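Local coordinates for outer protein YOPM (Yersinia pestis, PDB 1G9U) that probably acts as a secreted effector that alters host cell physiology and promotes bacterial survival, assembling into a hollow cylinder of four leucine-rich-repeat chains, at residues Arg338-Ile343 with Asn358-His363; Asp159-Ser164 with Phe177-Asn182. All coordinates share one frame; numbering follows the deposited sequence.

Contact 1: residues Arg338-Ile343 with Asn358-His363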
ATOM      1  N   ARG A 338     -17.386  16.105 -19.812  1.00 14.70           N
ATOM      2  CA  ARG A 338     -17.970  15.192 -18.838  1.00 18.16           C
ATOM      3  C   ARG A 338     -16.893  14.623 -17.929  1.00 26.93           C
ATOM      4  O   ARG A 338     -17.251  13.702 -17.182  1.00 33.59           O
ATOM      5  CB  ARG A 338     -18.648  13.981 -19.492  1.00 22.71           C
ATOM      6  CG  ARG A 338     -19.556  14.220 -20.668  1.00 36.48           C
ATOM      7  CD  ARG A 338     -20.998  13.830 -20.445  1.00 37.49           C
ATOM      8  NE  ARG A 338     -21.236  12.451 -20.042  1.00 38.25           N
ATOM      9  CZ  ARG A 338     -21.756  11.513 -20.844  1.00 51.40           C
ATOM     10  NH1 ARG A 338     -22.108  11.770 -22.111  1.00 51.49           N
ATOM     11  NH2 ARG A 338     -21.921  10.273 -20.357  1.00 33.94           N
ATOM     12  N   LEU A 339     -15.599  14.972 -17.988  1.00 25.40           N
ATOM     13  CA  LEU A 339     -14.729  14.072 -17.203  1.00 19.77           C
ATOM     14  C   LEU A 339     -14.932  14.169 -15.701  1.00 18.58           C
ATOM     15  O   LEU A 339     -14.994  15.269 -15.159  1.00 22.00           O
ATOM     16  CB  LEU A 339     -13.305  14.401 -17.618  1.00 24.66           C
ATOM     17  CG  LEU A 339     -12.225  13.396 -17.191  1.00 29.24           C
ATOM     18  CD1 LEU A 339     -12.287  12.131 -18.019  1.00 10.57           C
ATOM     19  CD2 LEU A 339     -10.857  14.053 -17.335  1.00 14.85           C
ATOM     20  N   GLU A 340     -15.048  13.051 -14.972  1.00 13.54           N
ATOM     21  CA  GLU A 340     -15.160  13.141 -13.528  1.00 19.11           C
ATOM     22  C   GLU A 340     -13.926  12.599 -12.792  1.00 27.46           C
ATOM     23  O   GLU A 340     -13.798  12.867 -11.587  1.00 23.32           O
ATOM     24  CB  GLU A 340     -16.336  12.335 -12.955  1.00 19.43           C
ATOM     25  CG  GLU A 340     -17.304  11.828 -13.985  1.00 37.27           C
ATOM     26  CD  GLU A 340     -18.745  12.089 -13.560  1.00 49.09           C
ATOM     27  OE1 GLU A 340     -18.985  11.863 -12.359  1.00 24.20           O
ATOM     28  OE2 GLU A 340     -19.571  12.463 -14.426  1.00 79.40           O
ATOM     29  N   ARG A 341     -13.104  11.819 -13.501  1.00 25.25           N
ATOM     30  CA  ARG A 341     -11.914  11.193 -12.943  1.00 14.63           C
ATOM     31  C   ARG A 341     -10.692  11.372 -13.836  1.00 17.41           C
ATOM     32  O   ARG A 341     -10.648  10.974 -14.999  1.00 24.12           O
ATOM     33  CB  ARG A 341     -12.155   9.698 -12.705  1.00 18.82           C
ATOM     34  CG  ARG A 341     -12.915   9.455 -11.422  1.00 21.48           C
ATOM     35  CD  ARG A 341     -13.726   8.181 -11.449  1.00 38.35           C
ATOM     36  NE  ARG A 341     -14.020   7.707 -10.091  1.00 70.75           N
ATOM     37  CZ  ARG A 341     -13.299   6.748  -9.496  1.00 99.08           C
ATOM     38  NH1 ARG A 341     -12.267   6.165 -10.114  1.00119.47           N
ATOM     39  NH2 ARG A 341     -13.611   6.357  -8.259  1.00133.86           N
ATOM     40  N   LEU A 342      -9.690  12.032 -13.263  1.00 13.98           N
ATOM     41  CA  LEU A 342      -8.466  12.248 -14.011  1.00 21.86           C
ATOM     42  C   LEU A 342      -7.272  11.752 -13.186  1.00 25.57           C
ATOM     43  O   LEU A 342      -6.910  12.327 -12.149  1.00 18.38           O
ATOM     44  CB  LEU A 342      -8.265  13.692 -14.448  1.00 23.33           C
ATOM     45  CG  LEU A 342      -6.951  13.895 -15.227  1.00 30.84           C
ATOM     46  CD1 LEU A 342      -7.023  13.175 -16.567  1.00 21.31           C
ATOM     47  CD2 LEU A 342      -6.604  15.363 -15.437  1.00 18.24           C
ATOM     48  N   ILE A 343      -6.754  10.630 -13.712  1.00 23.49           N
ATOM     49  CA  ILE A 343      -5.583   9.962 -13.118  1.00 17.96           C
ATOM     50  C   ILE A 343      -4.436  10.121 -14.123  1.00 15.24           C
ATOM     51  O   ILE A 343      -4.434   9.505 -15.199  1.00 21.11           O
ATOM     52  CB  ILE A 343      -5.828   8.509 -12.717  1.00 20.17           C
ATOM     53  CG1 ILE A 343      -7.148   8.177 -11.988  1.00 10.32           C
ATOM     54  CG2 ILE A 343      -4.670   7.940 -11.891  1.00  8.12           C
ATOM     55  CD1 ILE A 343      -7.533   9.129 -10.904  1.00 32.19           C
ATOM     56  N   ASN A 358     -17.338  19.375 -13.665  1.00 31.27           N
ATOM     57  CA  ASN A 358     -17.775  18.349 -12.726  1.00 28.46           C
ATOM     58  C   ASN A 358     -16.626  17.450 -12.321  1.00 31.49           C
ATOM     59  O   ASN A 358     -17.029  16.367 -11.908  1.00 23.22           O
ATOM     60  CB  ASN A 358     -18.899  17.480 -13.300  1.00 44.39           C
ATOM     61  CG  ASN A 358     -20.218  18.110 -12.835  1.00 62.24           C
ATOM     62  OD1 ASN A 358     -20.647  19.141 -13.362  1.00 68.62           O
ATOM     63  ND2 ASN A 358     -20.768  17.484 -11.800  1.00 89.36           N
ATOM     64  N   LEU A 359     -15.346  17.849 -12.439  1.00 23.04           N
ATOM     65  CA  LEU A 359     -14.348  16.875 -12.008  1.00 21.84           C
ATOM     66  C   LEU A 359     -14.575  16.432 -10.570  1.00 20.02           C
ATOM     67  O   LEU A 359     -14.741  17.236  -9.657  1.00 24.59           O
ATOM     68  CB  LEU A 359     -12.907  17.419 -12.104  1.00 24.90           C
ATOM     69  CG  LEU A 359     -11.841  16.313 -12.106  1.00 26.18           C
ATOM     70  CD1 LEU A 359     -11.986  15.355 -13.298  1.00 18.54           C
ATOM     71  CD2 LEU A 359     -10.456  16.920 -12.128  1.00 24.61           C
ATOM     72  N   LYS A 360     -14.581  15.130 -10.315  1.00 26.71           N
ATOM     73  CA  LYS A 360     -14.770  14.655  -8.952  1.00 26.43           C
ATOM     74  C   LYS A 360     -13.478  14.117  -8.340  1.00 36.55           C
ATOM     75  O   LYS A 360     -13.278  14.185  -7.134  1.00 28.04           O
ATOM     76  CB  LYS A 360     -15.799  13.522  -8.884  1.00 17.10           C
ATOM     77  CG  LYS A 360     -16.810  13.987  -7.834  1.00 41.43           C
ATOM     78  CD  LYS A 360     -18.176  14.309  -8.357  1.00 57.01           C
ATOM     79  CE  LYS A 360     -18.296  15.441  -9.352  1.00 64.01           C
ATOM     80  NZ  LYS A 360     -19.423  15.169 -10.315  1.00 68.84           N
ATOM     81  N   GLN A 361     -12.632  13.585  -9.231  1.00 31.00           N
ATOM     82  CA  GLN A 361     -11.373  13.037  -8.761  1.00 25.65           C
ATOM     83  C   GLN A 361     -10.183  13.473  -9.614  1.00 23.55           C
ATOM     84  O   GLN A 361     -10.268  13.350 -10.842  1.00 19.10           O
ATOM     85  CB  GLN A 361     -11.474  11.510  -8.722  1.00 14.53           C
ATOM     86  CG  GLN A 361     -10.061  10.962  -8.581  1.00 19.48           C
ATOM     87  CD  GLN A 361     -10.142   9.446  -8.584  1.00 27.09           C
ATOM     88  OE1 GLN A 361     -10.304   8.804  -9.616  1.00 40.45           O
ATOM     89  NE2 GLN A 361     -10.048   8.850  -7.405  1.00 32.92           N
ATOM     90  N   LEU A 362      -9.174  14.024  -8.921  1.00 20.59           N
ATOM     91  CA  LEU A 362      -7.963  14.531  -9.542  1.00 23.25           C
ATOM     92  C   LEU A 362      -6.716  13.919  -8.894  1.00 22.61           C
ATOM     93  O   LEU A 362      -6.535  14.174  -7.722  1.00 22.50           O
ATOM     94  CB  LEU A 362      -7.751  16.037  -9.524  1.00 20.28           C
ATOM     95  CG  LEU A 362      -6.474  16.433 -10.286  1.00 23.53           C
ATOM     96  CD1 LEU A 362      -6.627  16.206 -11.780  1.00 25.72           C
ATOM     97  CD2 LEU A 362      -6.154  17.905 -10.096  1.00 19.57           C
ATOM     98  N   HIS A 363      -6.009  13.108  -9.677  1.00 19.41           N
ATOM     99  CA  HIS A 363      -4.817  12.505  -9.104  1.00 17.95           C
ATOM    100  C   HIS A 363      -3.706  12.824 -10.104  1.00 20.31           C
ATOM    101  O   HIS A 363      -3.611  12.244 -11.177  1.00 22.19           O
ATOM    102  CB  HIS A 363      -4.864  11.016  -8.796  1.00 13.29           C
ATOM    103  CG  HIS A 363      -5.730  10.616  -7.635  1.00 19.44           C
ATOM    104  ND1 HIS A 363      -5.941   9.293  -7.268  1.00 15.63           N
ATOM    105  CD2 HIS A 363      -6.484  11.368  -6.793  1.00 20.10           C
ATOM    106  CE1 HIS A 363      -6.771   9.254  -6.248  1.00 13.26           C
ATOM    107  NE2 HIS A 363      -7.101  10.491  -5.937  1.00 17.64           N
TER
HETATM  108  O   HOH W   1     -16.820  17.432 -15.558  1.00 24.18           O
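The carbonyl oxygen of Glu340 is gripped by two consecutive amides of the next repeat: Gln361 N, 2.7 Å from Glu340 O, comes in nearly along the C=O axis, while Lys360 N bonds to the same oxygen at a C=O...N angle of 127°. Beyond this fork the strands run parallel, with Leu342 N donating to Gln361 O and His363 N to Leu342 O (2.7 Å). At the other end a water donates to Leu339 O and weakly accepts from Asn358 N.

On the face of Arg341, Ile343, Gln361 and His363, the Gln361 chain is extended, CG anti to the backbone N (chi1 166°). It slants across both neighbours, setting OE1 3.2 Å from Arg341 CG and over one face of the guanidinium, whose plane is turned 58° from the amide. Its NE2 bonds to Asp381, as does His363 NE2. Ile343 CD1 reaches obliquely to the His363 ring, 4.0 Å from His363 CG. On the opposite face of the strands Leu342 and Leu362 lie side by side, pointing the same way, with Leu342 CD2 3.8 Å from Leu362 CD1, while Leu359 CD1 lies over a face of the Glu340 carbonyl group, 3.4 Å from Glu340 C. Leucines facing the core and mixed side chains on the other face, repeated from strand to parallel strand, are the signature of the leucine-rich-repeat solenoid.

Contact 2: residues Asp159-Ser164 with Phe177-Asn182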
ATOM      1  N   ASP A 159     -20.689 -23.468 -12.346  1.00 23.00           N
ATOM      2  CA  ASP A 159     -19.565 -22.688 -11.854  1.00 14.74           C
ATOM      3  C   ASP A 159     -18.549 -23.639 -11.261  1.00 13.14           C
ATOM      4  O   ASP A 159     -18.815 -24.158 -10.183  1.00 22.25           O
ATOM      5  CB  ASP A 159     -19.963 -21.691 -10.787  1.00 25.04           C
ATOM      6  CG  ASP A 159     -18.829 -20.910 -10.145  1.00 30.95           C
ATOM      7  OD1 ASP A 159     -17.606 -21.074 -10.399  1.00 31.44           O
ATOM      8  OD2 ASP A 159     -19.223 -20.031  -9.337  1.00 43.93           O
ATOM      9  N   VAL A 160     -17.417 -23.883 -11.881  1.00 13.62           N
ATOM     10  CA  VAL A 160     -16.427 -24.698 -11.166  1.00 21.37           C
ATOM     11  C   VAL A 160     -15.081 -24.001 -11.008  1.00 30.18           C
ATOM     12  O   VAL A 160     -13.969 -24.568 -11.059  1.00 23.69           O
ATOM     13  CB  VAL A 160     -16.294 -25.985 -11.987  1.00 22.47           C
ATOM     14  CG1 VAL A 160     -17.625 -26.695 -12.034  1.00 25.21           C
ATOM     15  CG2 VAL A 160     -15.879 -25.643 -13.407  1.00 13.22           C
ATOM     16  N   ASP A 161     -15.188 -22.690 -10.798  1.00 29.43           N
ATOM     17  CA  ASP A 161     -14.054 -21.814 -10.552  1.00 30.46           C
ATOM     18  C   ASP A 161     -13.160 -22.286  -9.403  1.00 23.94           C
ATOM     19  O   ASP A 161     -13.670 -22.683  -8.346  1.00 26.26           O
ATOM     20  CB  ASP A 161     -14.496 -20.424 -10.081  1.00 27.65           C
ATOM     21  CG  ASP A 161     -14.863 -19.361 -11.049  1.00 20.79           C
ATOM     22  OD1 ASP A 161     -15.418 -18.332 -10.608  1.00 42.12           O
ATOM     23  OD2 ASP A 161     -14.633 -19.479 -12.269  1.00 46.71           O
ATOM     24  N   ASN A 162     -11.839 -22.186  -9.542  1.00 23.21           N
ATOM     25  CA  ASN A 162     -10.995 -22.521  -8.387  1.00 22.03           C
ATOM     26  C   ASN A 162     -11.170 -23.990  -7.996  1.00 24.53           C
ATOM     27  O   ASN A 162     -11.676 -24.307  -6.926  1.00 24.43           O
ATOM     28  CB  ASN A 162     -11.270 -21.644  -7.158  1.00 17.99           C
ATOM     29  CG  ASN A 162     -11.255 -20.165  -7.467  1.00 31.99           C
ATOM     30  OD1 ASN A 162     -10.378 -19.689  -8.202  1.00 58.91           O
ATOM     31  ND2 ASN A 162     -12.214 -19.378  -6.991  1.00 40.72           N
ATOM     32  N   ASN A 163     -10.743 -24.828  -8.931  1.00 20.07           N
ATOM     33  CA  ASN A 163     -10.666 -26.261  -8.683  1.00 23.76           C
ATOM     34  C   ASN A 163      -9.333 -26.701  -9.263  1.00 23.60           C
ATOM     35  O   ASN A 163      -8.355 -25.965  -9.351  1.00 24.19           O
ATOM     36  CB  ASN A 163     -11.908 -26.939  -9.274  1.00 24.60           C
ATOM     37  CG  ASN A 163     -13.074 -26.770  -8.316  1.00 23.69           C
ATOM     38  OD1 ASN A 163     -13.112 -27.458  -7.303  1.00 25.76           O
ATOM     39  ND2 ASN A 163     -13.998 -25.862  -8.569  1.00 16.34           N
ATOM     40  N   SER A 164      -9.189 -27.921  -9.715  1.00 18.43           N
ATOM     41  CA  SER A 164      -7.903 -28.351 -10.249  1.00 21.74           C
ATOM     42  C   SER A 164      -8.200 -29.124 -11.512  1.00 20.16           C
ATOM     43  O   SER A 164      -7.790 -30.258 -11.651  1.00 29.36           O
ATOM     44  CB  SER A 164      -7.256 -29.323  -9.254  1.00 24.76           C
ATOM     45  OG  SER A 164      -7.246 -28.631  -8.017  1.00 63.42           O
ATOM     46  N   PHE A 177     -24.271 -20.300 -19.037  1.00 21.36           N
ATOM     47  CA  PHE A 177     -23.191 -19.543 -18.431  1.00 10.76           C
ATOM     48  C   PHE A 177     -22.137 -20.520 -17.945  1.00 15.34           C
ATOM     49  O   PHE A 177     -22.462 -21.479 -17.230  1.00 20.49           O
ATOM     50  CB  PHE A 177     -23.705 -18.818 -17.193  1.00 17.99           C
ATOM     51  CG  PHE A 177     -22.669 -18.177 -16.267  1.00 29.92           C
ATOM     52  CD1 PHE A 177     -21.992 -18.758 -15.209  1.00 29.74           C
ATOM     53  CD2 PHE A 177     -22.363 -16.836 -16.484  1.00 37.33           C
ATOM     54  CE1 PHE A 177     -21.074 -18.070 -14.440  1.00 38.82           C
ATOM     55  CE2 PHE A 177     -21.482 -16.122 -15.708  1.00 39.19           C
ATOM     56  CZ  PHE A 177     -20.829 -16.720 -14.655  1.00 34.30           C
ATOM     57  N   ILE A 178     -20.872 -20.219 -18.181  1.00 16.64           N
ATOM     58  CA  ILE A 178     -19.959 -21.112 -17.474  1.00 17.12           C
ATOM     59  C   ILE A 178     -18.749 -20.284 -17.025  1.00 19.10           C
ATOM     60  O   ILE A 178     -18.315 -19.382 -17.733  1.00 32.72           O
ATOM     61  CB  ILE A 178     -19.516 -22.346 -18.249  1.00 22.83           C
ATOM     62  CG1 ILE A 178     -18.532 -23.193 -17.427  1.00 28.35           C
ATOM     63  CG2 ILE A 178     -18.978 -21.985 -19.619  1.00 22.72           C
ATOM     64  CD1 ILE A 178     -18.255 -24.560 -17.990  1.00 23.08           C
ATOM     65  N   ALA A 179     -18.332 -20.610 -15.821  1.00 17.46           N
ATOM     66  CA  ALA A 179     -17.197 -20.005 -15.136  1.00 17.47           C
ATOM     67  C   ALA A 179     -16.254 -21.154 -14.802  1.00 17.59           C
ATOM     68  O   ALA A 179     -16.645 -22.047 -14.032  1.00 21.39           O
ATOM     69  CB  ALA A 179     -17.657 -19.295 -13.868  1.00  9.07           C
ATOM     70  N   ALA A 180     -15.071 -21.184 -15.385  1.00 19.43           N
ATOM     71  CA  ALA A 180     -14.172 -22.304 -15.060  1.00 16.73           C
ATOM     72  C   ALA A 180     -12.787 -21.702 -14.856  1.00 19.06           C
ATOM     73  O   ALA A 180     -11.735 -22.225 -15.203  1.00 24.99           O
ATOM     74  CB  ALA A 180     -14.221 -23.277 -16.211  1.00 24.09           C
ATOM     75  N   GLY A 181     -12.833 -20.480 -14.329  1.00 16.51           N
ATOM     76  CA  GLY A 181     -11.590 -19.735 -14.142  1.00 15.53           C
ATOM     77  C   GLY A 181     -10.759 -20.397 -13.076  1.00 22.18           C
ATOM     78  O   GLY A 181     -11.206 -21.157 -12.217  1.00 15.97           O
ATOM     79  N   ASN A 182      -9.465 -20.109 -13.168  1.00 24.95           N
ATOM     80  CA  ASN A 182      -8.602 -20.627 -12.122  1.00 18.16           C
ATOM     81  C   ASN A 182      -8.608 -22.121 -11.900  1.00 16.99           C
ATOM     82  O   ASN A 182      -8.777 -22.597 -10.776  1.00 22.30           O
ATOM     83  CB  ASN A 182      -8.966 -19.920 -10.791  1.00 27.67           C
ATOM     84  CG  ASN A 182      -7.593 -19.638 -10.159  1.00 44.35           C
ATOM     85  OD1 ASN A 182      -7.266 -20.023  -9.045  1.00 41.36           O
ATOM     86  ND2 ASN A 182      -6.742 -18.972 -10.945  1.00 87.94           N
TER
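Asp161 reaches from one turn of the leucine-rich-repeat solenoid to the backbone of the next, just past the short parallel pairing of Asp159 with Ala179. Its CB lies 4.0 Å from Gly181 O. CG is placed beside its own backbone N (chi1 -85°), which brings the carboxylate toward residues 177-182, and this carbon is 4.0 Å from the methyl of Ala179. Of the two oxygens, OD1 only grazes that methyl, whereas OD2 approaches Ala179 CB more closely and accepts a hydrogen bond from the next turn. Gly181 N meets Asp161 OD2 on the anti side at 2.9 Å, 18° out of the carboxylate plane.

The backbones are joined on both sides of this bond. Val160 N donates to Ala179 O, and Asn162 N donates to Gly181 O at 2.9 Å; farther on, the bond from Asn163 N to Asn182 O is long and weak. Val160 CG2 rests on Ala180 CB, an apolar touch between buried residues.

Two side-chain bonds within 159-164 shape the bend. Asp159 OD1 accepts from Asp161 N, forming an Asx turn in which Asp159 holds the backbone of Asp161, the residue whose carboxylate bonds across. The buried amide of Asn163 sends ND2 to Val160 O, 2.8 Å away, above the carbonyl plane rather than on a lone pair; ND2 also bonds to Val138 O and OD1 to Leu143 N, tying this turn to the preceding repeat.

Asn162 and Asn182 cross with their amide planes 75° apart. Asn162 ND2 bonds to Asn140, while Asn162 OD1 sits 3.0 Å from Asn182 CB.

Both contacts join consecutive turns of the same solenoid, but at different points of the repeat: contact 1 holds the entry into a pair of parallel strands and the strands themselves, contact 2 the end of such a pairing and the turn that follows. Their centres are 36 Å apart and their nearest atoms about 25 Å, so they do not touch. The centre of contact 2 is about 10 Å from that of the chain, the centre of contact 1 about 27 Å, toward the C-terminal end, where Arg338 and Asn358 also bond to a neighbouring subunit. There the side chain of His363 lies about 2 Å from a bound mercury ion, and that of Ile343 about 9 Å from that of the calcium ligand Asn326.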